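Local coordinates for protein pantothenate synthetase (Francisella tularensis subsp. tularensis, PDB 3N8H) that probably catalyses the ATP-dependent condensation of pantoate with beta-alanine to pantothenate through a pantoyl-adenylate intermediate, working as a homodimer, at residues A[14-17]-A[18-21]; A[94-97]-A[98-101]; A[193-196]-A[197-200]. One frame throughout, in Å; residues are numbered along the deposited sequence.

Contact 1: residues A[14-17]-A[18-21]; sequences HSIR and NSLI
Asn18 joins His14 by a regular i to i+4 backbone bond: Asn18 N lies 2.8 Å from His14 O, with an N-H...O angle of 157°. The Asn18 side chain turns back along the same turn, CG anti to its own carbonyl carbon (chi1 -68°), which brings ND2 alongside the CB of His14 at 4.1 Å.

With Ser19 the bonding pattern shifts from i+4 to i+3. Ser19 N is 3.1 Å from Ile16 O, while the bond from Ser19 N to Ser15 O is long, bent and weak. The hydroxyl folds over the same two carbonyls: Ser19 OG sits 2.6 Å from Ser15 O, and its even shorter approach to Ile16 O is doubtful. Such tightening is consistent with the last turn of helix 10-18 running out; this is the first helix of the alpha/beta fold, and beyond it the chain turns off toward strand 26-31.

Leu20 continues the i+3 pattern, its N 3.3 Å from Arg17 O in a fairly straight bond (165°). Its CG rests 3.6 Å from Ile16 O, and CD1 comes to 4.2 Å from Arg17 CD, the two side chains crossing at about a right angle. Both side chains also pack on Ile26, and the Arg17 guanidinium bonds onward to the carbonyls of Thr142 and Lys143.

Contact 2: residues A[94-97]-A[98-101]; sequences NPSE and KDIY
Ser96 and Asp99 exchange reciprocal hydrogen bonds at the start of helix 97-100. Ser96 N points at Asp99 OD1 over 3.0 Å in an essentially straight bond (179°), arriving from above the carboxylate plane; in return Asp99 N donates to Ser96 OG at 3.2 Å. With chi1 at 75°, OG stands between its own backbone N and carbonyl carbon, facing the first turn. A water accepts from Lys98 N at 2.9 Å and has a weak link to Ser96 OG.

Backbone bonds carry the turn onward. Ile100 N bonds to Ser96 O, and Tyr101 N lies 2.8 Å from Glu97 O; the same oxygen sits at the edge of the Tyr101 ring.

Apolar packing lies beside the polar network: Pro95 CG meets Ile100 CD1 at 3.8 Å, and both side chains touch Phe58. Ile100 CG2 covers part of one face of the Tyr101 ring, whose OH bonds to Asn60 and Thr62, with Gln63, a predicted substrate-binding residue, about 6 Å away between side chains. The paired Ser96 and Asp99 bonds define a capping box, here with Ser96 as N-cap in the short loop between strand 91-93 and helix 97-100.

Contact 3: residues A[193-196]-A[197-200]; sequences NLTS and TDIE
Thr195 and Asp198 form a capping box at the N terminus of helix 196-210, with Thr195 as the N-cap. Two bonds run in opposite senses: Thr195 N donates to Asp198 OD2 at 3.1 Å, and Asp198 N donates to Thr195 OG1 at 3.2 Å. Both are nearly straight, each N-H...O angle being 164°, but OD2 is approached from well above the carboxylate plane. The threonine torsion (chi1 68°) sets OG1 between its backbone N and carbonyl carbon, where it can receive the Asp198 N-H, and leaves CG2 anti to that carbonyl carbon. The carboxylate lies near the amino end of the helix, a position in which the helix dipole would be expected to favour its negative charge.

The i to i+4 backbone bonds begin here. Ile199 N is 2.9 Å from Thr195 O, and Glu200 N follows with a weak, bent bond to Ser196 O.

Leu194, which precedes the cap, packs against this first turn and against Val250 of strand 250-257. Its CD2 reaches Asp198 CB at 3.7 Å, so the aspartate's methylene is part of the apolar packing while its oxygens serve the cap. The Leu194 and Ile199 side chains cross at about a right angle, and their terminal methyls meet, Leu194 CD1 lying 3.6 Å from Ile199 CD1.

Overall arrangement
Along the chain the three contacts come in series, none nesting or crossing another. Each is a local turn of contiguous chain at one helix end and encloses no longer loop. Contact 1 lies at the C-terminal end of helix 10-18, before strand 26-31 of the parallel sheet. Contact 2 follows strand 91-93 of that sheet and opens helix 97-100, beside helix 127-142; its centre is about 19 Å from that of contact 1, on the same side of the chain's centre. Contact 3 opens helix 196-210 and packs on strand 250-257 of the antiparallel sheet. Its centre lies about 43 Å from that of contact 1, across the chain's centre, and about 32 Å from that of contact 2.

Contact 1: residues A[14-17]-A[18-21]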
ATOM      1  N   HIS A  14     -19.846   5.494   1.864  1.00 49.84           N
ATOM      2  CA  HIS A  14     -20.021   4.276   2.653  1.00 59.67           C
ATOM      3  C   HIS A  14     -21.489   3.954   2.788  1.00 67.30           C
ATOM      4  O   HIS A  14     -21.891   2.797   2.672  1.00 69.83           O
ATOM      5  CB  HIS A  14     -19.393   4.408   4.028  1.00 62.73           C
ATOM      6  CG  HIS A  14     -17.901   4.333   4.015  1.00 71.07           C
ATOM      7  ND1 HIS A  14     -17.211   3.422   3.242  1.00 75.10           N
ATOM      8  CD2 HIS A  14     -16.966   5.042   4.688  1.00 77.04           C
ATOM      9  CE1 HIS A  14     -15.913   3.582   3.433  1.00 80.60           C
ATOM     10  NE2 HIS A  14     -15.737   4.557   4.306  1.00 84.57           N
ATOM     11  N   SER A  15     -22.286   4.993   3.018  1.00 71.32           N
ATOM     12  CA  SER A  15     -23.726   4.844   3.136  1.00 79.19           C
ATOM     13  C   SER A  15     -24.258   4.044   1.968  1.00 77.33           C
ATOM     14  O   SER A  15     -24.766   2.938   2.136  1.00 79.47           O
ATOM     15  CB  SER A  15     -24.418   6.209   3.178  1.00 88.33           C
ATOM     16  OG  SER A  15     -24.094   6.920   4.363  1.00 94.32           O
ATOM     17  N   ILE A  16     -24.124   4.599   0.770  1.00 67.22           N
ATOM     18  CA  ILE A  16     -24.701   3.954  -0.395  1.00 58.68           C
ATOM     19  C   ILE A  16     -24.066   2.579  -0.673  1.00 58.54           C
ATOM     20  O   ILE A  16     -24.776   1.610  -0.991  1.00 52.88           O
ATOM     21  CB  ILE A  16     -24.679   4.883  -1.630  1.00 61.89           C
ATOM     22  CG1 ILE A  16     -25.327   4.188  -2.828  1.00 71.08           C
ATOM     23  CG2 ILE A  16     -23.274   5.358  -1.935  1.00 56.46           C
ATOM     24  CD1 ILE A  16     -26.793   3.805  -2.602  1.00 74.89           C
ATOM     25  N   ARG A  17     -22.743   2.491  -0.522  1.00 50.57           N
ATOM     26  CA  ARG A  17     -22.027   1.246  -0.780  1.00 56.76           C
ATOM     27  C   ARG A  17     -22.533   0.128   0.130  1.00 61.80           C
ATOM     28  O   ARG A  17     -22.757  -1.002  -0.313  1.00 56.06           O
ATOM     29  CB  ARG A  17     -20.523   1.440  -0.578  1.00 52.69           C
ATOM     30  CG  ARG A  17     -19.679   0.205  -0.860  1.00 52.98           C
ATOM     31  CD  ARG A  17     -19.933  -0.300  -2.263  1.00 50.40           C
ATOM     32  NE  ARG A  17     -19.286  -1.579  -2.521  1.00 48.45           N
ATOM     33  CZ  ARG A  17     -19.746  -2.755  -2.086  1.00 52.42           C
ATOM     34  NH1 ARG A  17     -19.096  -3.870  -2.387  1.00 48.92           N
ATOM     35  NH2 ARG A  17     -20.846  -2.820  -1.343  1.00 52.29           N
ATOM     36  N   ASN A  18     -22.713   0.450   1.405  1.00 64.03           N
ATOM     37  CA  ASN A  18     -23.083  -0.563   2.389  1.00 71.52           C
ATOM     38  C   ASN A  18     -24.539  -0.990   2.271  1.00 72.20           C
ATOM     39  O   ASN A  18     -24.961  -1.966   2.893  1.00 70.59           O
ATOM     40  CB  ASN A  18     -22.752  -0.094   3.807  1.00 69.47           C
ATOM     41  CG  ASN A  18     -21.256   0.011   4.046  1.00 68.04           C
ATOM     42  OD1 ASN A  18     -20.456  -0.551   3.294  1.00 69.94           O
ATOM     43  ND2 ASN A  18     -20.872   0.731   5.093  1.00 64.62           N
ATOM     44  N   SER A  19     -25.294  -0.265   1.450  1.00 74.06           N
ATOM     45  CA  SER A  19     -26.706  -0.566   1.219  1.00 71.33           C
ATOM     46  C   SER A  19     -26.926  -1.565   0.084  1.00 66.23           C
ATOM     47  O   SER A  19     -28.041  -2.034  -0.124  1.00 58.23           O
ATOM     48  CB  SER A  19     -27.480   0.718   0.926  1.00 80.46           C
ATOM     49  OG  SER A  19     -26.597   1.787   0.640  1.00 86.03           O
ATOM     50  N   LEU A  20     -25.868  -1.889  -0.655  1.00 67.94           N
ATOM     51  CA  LEU A  20     -26.000  -2.819  -1.772  1.00 68.88           C
ATOM     52  C   LEU A  20     -26.004  -4.271  -1.287  1.00 67.15           C
ATOM     53  O   LEU A  20     -25.233  -4.634  -0.402  1.00 61.02           O
ATOM     54  CB  LEU A  20     -24.874  -2.602  -2.790  1.00 64.17           C
ATOM     55  CG  LEU A  20     -24.703  -1.173  -3.312  1.00 59.96           C
ATOM     56  CD1 LEU A  20     -23.530  -1.083  -4.275  1.00 55.45           C
ATOM     57  CD2 LEU A  20     -25.980  -0.671  -3.971  1.00 58.35           C
ATOM     58  N   ILE A  21     -26.873  -5.100  -1.861  1.00 67.19           N
ATOM     59  CA  ILE A  21     -26.839  -6.528  -1.546  1.00 73.30           C
ATOM     60  C   ILE A  21     -25.769  -7.243  -2.389  1.00 70.55           C
ATOM     61  O   ILE A  21     -25.411  -6.780  -3.482  1.00 53.69           O
ATOM     62  CB  ILE A  21     -28.240  -7.201  -1.664  1.00 89.16           C
ATOM     63  CG1 ILE A  21     -28.186  -8.671  -1.216  1.00 92.54           C
ATOM     64  CG2 ILE A  21     -28.781  -7.085  -3.075  1.00 87.41           C
ATOM     65  CD1 ILE A  21     -27.656  -8.889   0.204  1.00 87.41           C
TER

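Contact 2: residues A[94-97]-A[98-101]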
ATOM      1  N   ASN A  94     -17.117  11.594  -6.011  1.00 38.08           N
ATOM      2  CA  ASN A  94     -16.351  12.778  -6.339  1.00 39.82           C
ATOM      3  C   ASN A  94     -15.791  13.373  -5.047  1.00 43.30           C
ATOM      4  O   ASN A  94     -16.338  14.360  -4.524  1.00 38.33           O
ATOM      5  CB  ASN A  94     -17.294  13.770  -7.023  1.00 54.03           C
ATOM      6  CG  ASN A  94     -16.632  15.071  -7.360  1.00 51.50           C
ATOM      7  OD1 ASN A  94     -17.242  16.138  -7.234  1.00 44.18           O
ATOM      8  ND2 ASN A  94     -15.373  15.000  -7.788  1.00 42.55           N
ATOM      9  N   PRO A  95     -14.724  12.753  -4.504  1.00 39.58           N
ATOM     10  CA  PRO A  95     -14.222  13.148  -3.189  1.00 41.19           C
ATOM     11  C   PRO A  95     -13.245  14.301  -3.291  1.00 34.77           C
ATOM     12  O   PRO A  95     -12.780  14.631  -4.378  1.00 35.52           O
ATOM     13  CB  PRO A  95     -13.501  11.889  -2.684  1.00 35.94           C
ATOM     14  CG  PRO A  95     -13.032  11.218  -3.934  1.00 33.78           C
ATOM     15  CD  PRO A  95     -13.958  11.625  -5.071  1.00 34.56           C
ATOM     16  N   SER A  96     -12.956  14.904  -2.145  1.00 40.52           N
ATOM     17  CA  SER A  96     -12.000  15.993  -2.037  1.00 41.97           C
ATOM     18  C   SER A  96     -10.637  15.418  -1.647  1.00 41.78           C
ATOM     19  O   SER A  96     -10.530  14.267  -1.209  1.00 38.31           O
ATOM     20  CB  SER A  96     -12.455  16.979  -0.953  1.00 41.89           C
ATOM     21  OG  SER A  96     -12.227  16.444   0.350  1.00 38.84           O
ATOM     22  N   GLU A  97      -9.599  16.224  -1.803  1.00 41.83           N
ATOM     23  CA  GLU A  97      -8.257  15.834  -1.395  1.00 50.68           C
ATOM     24  C   GLU A  97      -8.249  15.358   0.047  1.00 48.36           C
ATOM     25  O   GLU A  97      -7.606  14.364   0.376  1.00 40.78           O
ATOM     26  CB  GLU A  97      -7.321  17.030  -1.497  1.00 60.16           C
ATOM     27  CG  GLU A  97      -6.304  16.950  -2.595  1.00 64.23           C
ATOM     28  CD  GLU A  97      -5.195  17.957  -2.384  1.00 62.45           C
ATOM     29  OE1 GLU A  97      -5.248  19.041  -2.997  1.00 66.62           O
ATOM     30  OE2 GLU A  97      -4.276  17.661  -1.596  1.00 55.27           O
ATOM     31  N   LYS A  98      -8.949  16.089   0.910  1.00 42.29           N
ATOM     32  CA  LYS A  98      -8.966  15.780   2.332  1.00 49.30           C
ATOM     33  C   LYS A  98      -9.628  14.433   2.591  1.00 46.84           C
ATOM     34  O   LYS A  98      -9.196  13.683   3.459  1.00 43.99           O
ATOM     35  CB  LYS A  98      -9.703  16.870   3.109  1.00 59.36           C
ATOM     36  CG  LYS A  98      -8.971  18.193   3.222  1.00 74.19           C
ATOM     37  CD  LYS A  98      -9.910  19.298   3.738  1.00 85.63           C
ATOM     38  CE  LYS A  98     -10.523  18.939   5.093  1.00 89.36           C
ATOM     39  NZ  LYS A  98     -11.485  17.796   5.039  1.00 88.42           N
ATOM     40  N   ASP A  99     -10.692  14.133   1.851  1.00 40.25           N
ATOM     41  CA  ASP A  99     -11.340  12.822   1.980  1.00 37.88           C
ATOM     42  C   ASP A  99     -10.307  11.705   1.739  1.00 39.11           C
ATOM     43  O   ASP A  99     -10.233  10.723   2.480  1.00 40.47           O
ATOM     44  CB  ASP A  99     -12.469  12.679   0.962  1.00 33.72           C
ATOM     45  CG  ASP A  99     -13.657  13.590   1.262  1.00 39.80           C
ATOM     46  OD1 ASP A  99     -14.360  13.991   0.304  1.00 42.32           O
ATOM     47  OD2 ASP A  99     -13.871  13.911   2.449  1.00 41.02           O
ATOM     48  N   ILE A 100      -9.510  11.864   0.690  1.00 37.18           N
ATOM     49  CA  ILE A 100      -8.641  10.781   0.239  1.00 43.47           C
ATOM     50  C   ILE A 100      -7.326  10.717   1.007  1.00 36.73           C
ATOM     51  O   ILE A 100      -6.799   9.622   1.293  1.00 34.59           O
ATOM     52  CB  ILE A 100      -8.386  10.851  -1.296  1.00 33.29           C
ATOM     53  CG1 ILE A 100      -9.707  10.716  -2.051  1.00 35.85           C
ATOM     54  CG2 ILE A 100      -7.431   9.740  -1.737  1.00 36.98           C
ATOM     55  CD1 ILE A 100     -10.484   9.436  -1.723  1.00 42.60           C
ATOM     56  N   TYR A 101      -6.801  11.894   1.331  1.00 36.83           N
ATOM     57  CA  TYR A 101      -5.559  12.031   2.082  1.00 36.24           C
ATOM     58  C   TYR A 101      -5.817  12.854   3.325  1.00 37.70           C
ATOM     59  O   TYR A 101      -5.446  14.018   3.382  1.00 37.95           O
ATOM     60  CB  TYR A 101      -4.527  12.769   1.253  1.00 36.13           C
ATOM     61  CG  TYR A 101      -4.183  12.064  -0.022  1.00 36.16           C
ATOM     62  CD1 TYR A 101      -3.241  11.025  -0.042  1.00 34.20           C
ATOM     63  CD2 TYR A 101      -4.804  12.428  -1.211  1.00 31.47           C
ATOM     64  CE1 TYR A 101      -2.930  10.388  -1.219  1.00 34.18           C
ATOM     65  CE2 TYR A 101      -4.496  11.811  -2.390  1.00 32.93           C
ATOM     66  CZ  TYR A 101      -3.566  10.793  -2.400  1.00 35.05           C
ATOM     67  OH  TYR A 101      -3.279  10.191  -3.603  1.00 33.92           O
TER
HETATM   68  O   HOH W   1      -9.962  18.720   0.159  1.00 42.82           O

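Contact 3: residues A[193-196]-A[197-200]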
ATOM      1  N   ASN A 193      -7.007  20.980 -23.908  1.00 41.92           N
ATOM      2  CA  ASN A 193      -6.079  22.093 -23.761  1.00 42.93           C
ATOM      3  C   ASN A 193      -5.385  22.446 -25.070  1.00 43.04           C
ATOM      4  O   ASN A 193      -4.666  23.440 -25.145  1.00 40.06           O
ATOM      5  CB  ASN A 193      -5.055  21.800 -22.658  1.00 44.43           C
ATOM      6  CG  ASN A 193      -5.649  21.951 -21.262  1.00 41.08           C
ATOM      7  OD1 ASN A 193      -6.730  22.533 -21.096  1.00 34.66           O
ATOM      8  ND2 ASN A 193      -4.958  21.420 -20.258  1.00 39.32           N
ATOM      9  N   LEU A 194      -5.623  21.642 -26.105  1.00 38.18           N
ATOM     10  CA  LEU A 194      -5.038  21.912 -27.419  1.00 41.11           C
ATOM     11  C   LEU A 194      -5.778  23.017 -28.157  1.00 52.81           C
ATOM     12  O   LEU A 194      -7.014  23.001 -28.242  1.00 46.62           O
ATOM     13  CB  LEU A 194      -5.078  20.667 -28.296  1.00 44.21           C
ATOM     14  CG  LEU A 194      -4.329  19.413 -27.858  1.00 41.41           C
ATOM     15  CD1 LEU A 194      -4.766  18.242 -28.776  1.00 36.32           C
ATOM     16  CD2 LEU A 194      -2.819  19.650 -27.904  1.00 32.87           C
ATOM     17  N   THR A 195      -5.025  23.963 -28.708  1.00 44.79           N
ATOM     18  CA  THR A 195      -5.616  24.972 -29.567  1.00 49.51           C
ATOM     19  C   THR A 195      -5.967  24.339 -30.909  1.00 47.65           C
ATOM     20  O   THR A 195      -5.673  23.167 -31.155  1.00 44.36           O
ATOM     21  CB  THR A 195      -4.655  26.154 -29.822  1.00 52.22           C
ATOM     22  OG1 THR A 195      -3.548  25.704 -30.615  1.00 42.18           O
ATOM     23  CG2 THR A 195      -4.150  26.735 -28.498  1.00 50.95           C
ATOM     24  N   SER A 196      -6.584  25.134 -31.777  1.00 49.48           N
ATOM     25  CA  SER A 196      -6.942  24.687 -33.117  1.00 50.60           C
ATOM     26  C   SER A 196      -5.723  24.269 -33.944  1.00 45.04           C
ATOM     27  O   SER A 196      -5.758  23.242 -34.635  1.00 44.74           O
ATOM     28  CB  SER A 196      -7.726  25.778 -33.844  1.00 57.27           C
ATOM     29  OG  SER A 196      -7.087  27.035 -33.683  1.00 70.34           O
ATOM     30  N   THR A 197      -4.657  25.063 -33.892  1.00 46.11           N
ATOM     31  CA  THR A 197      -3.440  24.718 -34.623  1.00 42.37           C
ATOM     32  C   THR A 197      -2.731  23.512 -33.997  1.00 38.70           C
ATOM     33  O   THR A 197      -2.152  22.708 -34.717  1.00 39.12           O
ATOM     34  CB  THR A 197      -2.455  25.913 -34.773  1.00 57.43           C
ATOM     35  OG1 THR A 197      -2.094  26.423 -33.488  1.00 53.29           O
ATOM     36  CG2 THR A 197      -3.080  27.028 -35.600  1.00 54.47           C
ATOM     37  N   ASP A 198      -2.790  23.392 -32.667  1.00 37.93           N
ATOM     38  CA  ASP A 198      -2.299  22.201 -31.964  1.00 38.07           C
ATOM     39  C   ASP A 198      -3.004  20.940 -32.477  1.00 42.38           C
ATOM     40  O   ASP A 198      -2.370  19.913 -32.699  1.00 38.64           O
ATOM     41  CB  ASP A 198      -2.543  22.296 -30.456  1.00 41.34           C
ATOM     42  CG  ASP A 198      -1.726  23.386 -29.790  1.00 54.84           C
ATOM     43  OD1 ASP A 198      -0.895  24.008 -30.480  1.00 51.02           O
ATOM     44  OD2 ASP A 198      -1.919  23.618 -28.571  1.00 56.55           O
ATOM     45  N   ILE A 199      -4.326  21.026 -32.605  1.00 41.69           N
ATOM     46  CA  ILE A 199      -5.137  19.936 -33.134  1.00 37.76           C
ATOM     47  C   ILE A 199      -4.625  19.475 -34.492  1.00 37.75           C
ATOM     48  O   ILE A 199      -4.640  18.285 -34.795  1.00 42.46           O
ATOM     49  CB  ILE A 199      -6.625  20.370 -33.288  1.00 52.70           C
ATOM     50  CG1 ILE A 199      -7.262  20.601 -31.917  1.00 61.43           C
ATOM     51  CG2 ILE A 199      -7.408  19.325 -34.057  1.00 52.79           C
ATOM     52  CD1 ILE A 199      -7.281  19.364 -31.041  1.00 67.07           C
ATOM     53  N   GLU A 200      -4.182  20.417 -35.323  1.00 38.44           N
ATOM     54  CA  GLU A 200      -3.770  20.072 -36.680  1.00 39.86           C
ATOM     55  C   GLU A 200      -2.377  19.427 -36.674  1.00 41.68           C
ATOM     56  O   GLU A 200      -2.062  18.553 -37.487  1.00 45.55           O
ATOM     57  CB  GLU A 200      -3.809  21.297 -37.603  1.00 61.56           C
ATOM     58  CG  GLU A 200      -2.779  22.378 -37.269  1.00 83.28           C
ATOM     59  CD  GLU A 200      -2.340  23.192 -38.482  1.00102.91           C
ATOM     60  OE1 GLU A 200      -2.189  24.427 -38.346  1.00104.93           O
ATOM     61  OE2 GLU A 200      -2.142  22.597 -39.569  1.00111.01           O
TER